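Local coordinates for protein choline dehydrogenase and related flavoproteins (Aspergillus oryzae, PDB 3Q9T) that oxidises formate as a formate oxidase of the glucose-methanol-choline oxidoreductase family, carrying 8-formyl-FAD at its catalytic site, at residues 108-113 with 119-124. Sequence-based numbering, arbitrary orientation. Where two conformers were deposited one is given.
Sequences TFDQWE and EWTWDP
W122 holds CG trans to its own N (chi1 -179°), while F109 keeps CG beside its N and opposite the carbonyl carbon. These torsions bring the two rings together. CD2 of F109 lies 3.6 Å from CE3 of W122, at the indole edge, with the planes 58° apart.

D110 folds its carboxylate back to the start of helix 122-131. Its OD1 accepts W122 N at 3.1 Å, on the anti side and 28° out of the carboxylate plane. A water links the same OD1 to D123 N, so two donors grip this oxygen at the helix N-terminus. OD2 forms a salt bridge with K106.

T121 is the N-cap residue, but its OG1 bonds K118 O. Its CG2 packs 3.6 Å from E113 CB. Its CA points a C-H at F109 O, 3.5 Å away. Before T121 in the chain, CE3 of W120 meets the edge of the W112 indole, 3.7 Å from W112 CE3.

This buried contact of the GMC oxidoreductase fold joins helix 106-110 and the turn after it to the start of helix 122-131. The F109 side chain stays about 11 Å from the bound 8-formyl-FAD. L125 of helix 122-131 touches F109 and W120, and S557 and M568 of helix 555-572 touch F109 and W120 respectively.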
ATOM      1  N   THR A 108      10.208  30.350  10.854  1.00 22.10           N
ATOM      2  CA  THR A 108       9.157  29.672  10.116  1.00 21.57           C
ATOM      3  C   THR A 108       7.825  30.385  10.302  1.00 22.55           C
ATOM      4  O   THR A 108       7.086  30.624   9.340  1.00 26.17           O
ATOM      5  CB  THR A 108       9.060  28.199  10.521  1.00 22.72           C
ATOM      6  OG1 THR A 108      10.240  27.516  10.071  1.00 21.32           O
ATOM      7  CG2 THR A 108       7.833  27.551   9.894  1.00 18.42           C
ATOM      8  N   PHE A 109       7.528  30.752  11.540  1.00 24.77           N
ATOM      9  CA  PHE A 109       6.284  31.445  11.822  1.00 23.10           C
ATOM     10  C   PHE A 109       6.308  32.843  11.207  1.00 24.09           C
ATOM     11  O   PHE A 109       5.287  33.345  10.753  1.00 24.13           O
ATOM     12  CB  PHE A 109       6.058  31.529  13.322  1.00 24.98           C
ATOM     13  CG  PHE A 109       5.508  30.265  13.932  1.00 20.61           C
ATOM     14  CD1 PHE A 109       4.139  30.021  13.946  1.00 22.94           C
ATOM     15  CD2 PHE A 109       6.355  29.345  14.528  1.00 20.83           C
ATOM     16  CE1 PHE A 109       3.620  28.865  14.539  1.00 16.97           C
ATOM     17  CE2 PHE A 109       5.859  28.203  15.124  1.00 16.44           C
ATOM     18  CZ  PHE A 109       4.484  27.954  15.122  1.00 23.41           C
ATOM     19  N   ASP A 110       7.480  33.461  11.176  1.00 19.54           N
ATOM     20  CA  ASP A 110       7.611  34.749  10.532  1.00 22.47           C
ATOM     21  C   ASP A 110       7.179  34.680   9.077  1.00 21.49           C
ATOM     22  O   ASP A 110       6.675  35.657   8.541  1.00 22.87           O
ATOM     23  CB  ASP A 110       9.045  35.285  10.635  1.00 24.79           C
ATOM     24  CG  ASP A 110       9.309  35.994  11.951  1.00 26.78           C
ATOM     25  OD1 ASP A 110       8.333  36.305  12.679  1.00 27.31           O
ATOM     26  OD2 ASP A 110      10.494  36.255  12.248  1.00 29.53           O
ATOM     27  N   GLN A 111       7.374  33.532   8.429  1.00 24.45           N
ATOM     28  CA  GLN A 111       7.002  33.395   7.023  0.52 21.76           C
ATOM     29  C   GLN A 111       5.493  33.234   6.845  1.00 21.71           C
ATOM     30  O   GLN A 111       4.989  33.310   5.738  1.00 28.71           O
ATOM     31  CB  GLN A 111       7.755  32.245   6.353  0.52 23.08           C
ATOM     32  CG  GLN A 111       9.261  32.331   6.491  0.52 21.88           C
ATOM     33  CD  GLN A 111       9.813  33.666   6.044  0.52 26.19           C
ATOM     34  OE1 GLN A 111       9.827  33.972   4.853  0.52 31.63           O
ATOM     35  NE2 GLN A 111      10.276  34.471   7.000  0.52 28.06           N
ATOM     36  N   TRP A 112       4.772  33.017   7.939  1.00 17.73           N
ATOM     37  CA  TRP A 112       3.314  33.020   7.842  1.00 24.09           C
ATOM     38  C   TRP A 112       2.828  34.398   7.370  1.00 23.92           C
ATOM     39  O   TRP A 112       1.714  34.536   6.862  1.00 20.75           O
ATOM     40  CB  TRP A 112       2.657  32.667   9.169  1.00 16.78           C
ATOM     41  CG  TRP A 112       2.815  31.228   9.610  1.00 19.16           C
ATOM     42  CD1 TRP A 112       3.805  30.361   9.260  1.00 22.63           C
ATOM     43  CD2 TRP A 112       1.943  30.504  10.491  1.00 18.29           C
ATOM     44  NE1 TRP A 112       3.604  29.142   9.864  1.00 16.38           N
ATOM     45  CE2 TRP A 112       2.471  29.207  10.629  1.00 16.94           C
ATOM     46  CE3 TRP A 112       0.760  30.829  11.166  1.00 19.95           C
ATOM     47  CZ2 TRP A 112       1.864  28.233  11.421  1.00 18.99           C
ATOM     48  CZ3 TRP A 112       0.159  29.863  11.959  1.00 24.40           C
ATOM     49  CH2 TRP A 112       0.712  28.577  12.077  1.00 23.58           C
ATOM     50  N   GLU A 113       3.676  35.413   7.520  1.00 22.41           N
ATOM     51  CA  GLU A 113       3.285  36.764   7.142  1.00 29.37           C
ATOM     52  C   GLU A 113       2.732  36.819   5.718  1.00 22.00           C
ATOM     53  O   GLU A 113       1.798  37.560   5.431  1.00 20.43           O
ATOM     54  CB  GLU A 113       4.459  37.737   7.266  1.00 27.82           C
ATOM     55  CG  GLU A 113       4.168  39.073   6.601  1.00 32.13           C
ATOM     56  CD  GLU A 113       5.092  40.181   7.053  1.00 39.44           C
ATOM     57  OE1 GLU A 113       6.024  39.908   7.838  1.00 42.62           O
ATOM     58  OE2 GLU A 113       4.876  41.338   6.631  1.00 46.76           O
ATOM     59  N   GLU A 119       0.155  39.993  11.928  1.00 18.97           N
ATOM     60  CA  GLU A 119      -0.382  39.394  13.148  1.00 17.11           C
ATOM     61  C   GLU A 119      -0.161  37.874  13.200  1.00 20.72           C
ATOM     62  O   GLU A 119      -0.293  37.242  14.256  1.00 19.47           O
ATOM     63  CB  GLU A 119      -1.868  39.762  13.328  1.00 21.87           C
ATOM     64  CG  GLU A 119      -2.818  39.148  12.291  1.00 25.85           C
ATOM     65  CD  GLU A 119      -4.280  39.578  12.480  1.00 27.48           C
ATOM     66  OE1 GLU A 119      -4.824  39.450  13.605  1.00 22.96           O
ATOM     67  OE2 GLU A 119      -4.882  40.049  11.490  1.00 25.52           O
ATOM     68  N   TRP A 120       0.169  37.275  12.064  1.00 16.20           N
ATOM     69  CA  TRP A 120       0.517  35.857  12.067  1.00 20.45           C
ATOM     70  C   TRP A 120       2.021  35.651  11.897  1.00 24.47           C
ATOM     71  O   TRP A 120       2.452  34.941  10.994  1.00 28.59           O
ATOM     72  CB  TRP A 120      -0.241  35.097  10.978  1.00 16.97           C
ATOM     73  CG  TRP A 120      -1.728  34.938  11.244  1.00 18.76           C
ATOM     74  CD1 TRP A 120      -2.734  35.721  10.759  1.00 18.10           C
ATOM     75  CD2 TRP A 120      -2.358  33.930  12.050  1.00 17.88           C
ATOM     76  NE1 TRP A 120      -3.957  35.261  11.205  1.00 20.85           N
ATOM     77  CE2 TRP A 120      -3.751  34.167  12.006  1.00 16.89           C
ATOM     78  CE3 TRP A 120      -1.880  32.860  12.815  1.00 20.21           C
ATOM     79  CZ2 TRP A 120      -4.667  33.369  12.689  1.00 15.72           C
ATOM     80  CZ3 TRP A 120      -2.793  32.066  13.499  1.00 17.10           C
ATOM     81  CH2 TRP A 120      -4.175  32.319  13.422  1.00 17.02           C
ATOM     82  N   THR A 121       2.812  36.292  12.750  1.00 20.30           N
ATOM     83  CA  THR A 121       4.260  36.076  12.774  1.00 21.91           C
ATOM     84  C   THR A 121       4.692  35.693  14.194  1.00 23.59           C
ATOM     85  O   THR A 121       3.874  35.698  15.118  1.00 26.19           O
ATOM     86  CB  THR A 121       5.043  37.310  12.301  1.00 21.74           C
ATOM     87  OG1 THR A 121       4.675  38.440  13.092  1.00 20.40           O
ATOM     88  CG2 THR A 121       4.737  37.610  10.851  1.00 25.20           C
ATOM     89  N   TRP A 122       5.966  35.358  14.370  1.00 22.34           N
ATOM     90  CA  TRP A 122       6.432  34.865  15.660  1.00 20.53           C
ATOM     91  C   TRP A 122       5.990  35.710  16.876  1.00 20.69           C
ATOM     92  O   TRP A 122       5.187  35.253  17.711  1.00 22.27           O
ATOM     93  CB  TRP A 122       7.953  34.633  15.662  1.00 18.90           C
ATOM     94  CG  TRP A 122       8.389  34.105  16.980  1.00 20.39           C
ATOM     95  CD1 TRP A 122       9.016  34.802  17.966  1.00 20.22           C
ATOM     96  CD2 TRP A 122       8.161  32.784  17.500  1.00 18.38           C
ATOM     97  NE1 TRP A 122       9.205  33.996  19.059  1.00 19.08           N
ATOM     98  CE2 TRP A 122       8.701  32.750  18.796  1.00 16.61           C
ATOM     99  CE3 TRP A 122       7.577  31.618  16.978  1.00 22.94           C
ATOM    100  CZ2 TRP A 122       8.669  31.599  19.598  1.00 19.82           C
ATOM    101  CZ3 TRP A 122       7.547  30.470  17.775  1.00 20.19           C
ATOM    102  CH2 TRP A 122       8.088  30.475  19.074  1.00 19.92           C
ATOM    103  N   ASP A 123       6.502  36.930  16.987  1.00 21.28           N
ATOM    104  CA  ASP A 123       6.257  37.733  18.197  1.00 20.41           C
ATOM    105  C   ASP A 123       4.771  37.866  18.581  1.00 24.06           C
ATOM    106  O   ASP A 123       4.389  37.539  19.711  1.00 23.95           O
ATOM    107  CB  ASP A 123       6.934  39.105  18.095  1.00 23.97           C
ATOM    108  CG  ASP A 123       8.452  38.993  17.976  1.00 26.83           C
ATOM    109  OD1 ASP A 123       9.037  38.142  18.679  1.00 25.42           O
ATOM    110  OD2 ASP A 123       9.053  39.740  17.175  1.00 27.18           O
ATOM    111  N   PRO A 124       3.926  38.332  17.647  1.00 19.15           N
ATOM    112  CA  PRO A 124       2.491  38.417  17.954  1.00 23.83           C
ATOM    113  C   PRO A 124       1.877  37.080  18.368  1.00 19.67           C
ATOM    114  O   PRO A 124       0.954  37.080  19.157  1.00 27.57           O
ATOM    115  CB  PRO A 124       1.879  38.898  16.639  1.00 18.40           C
ATOM    116  CG  PRO A 124       2.994  39.606  15.951  1.00 25.00           C
ATOM    117  CD  PRO A 124       4.232  38.847  16.303  1.00 18.88           C
TER
HETATM  118  O   HOH W   1       8.319  38.036  14.884  1.00 22.52           O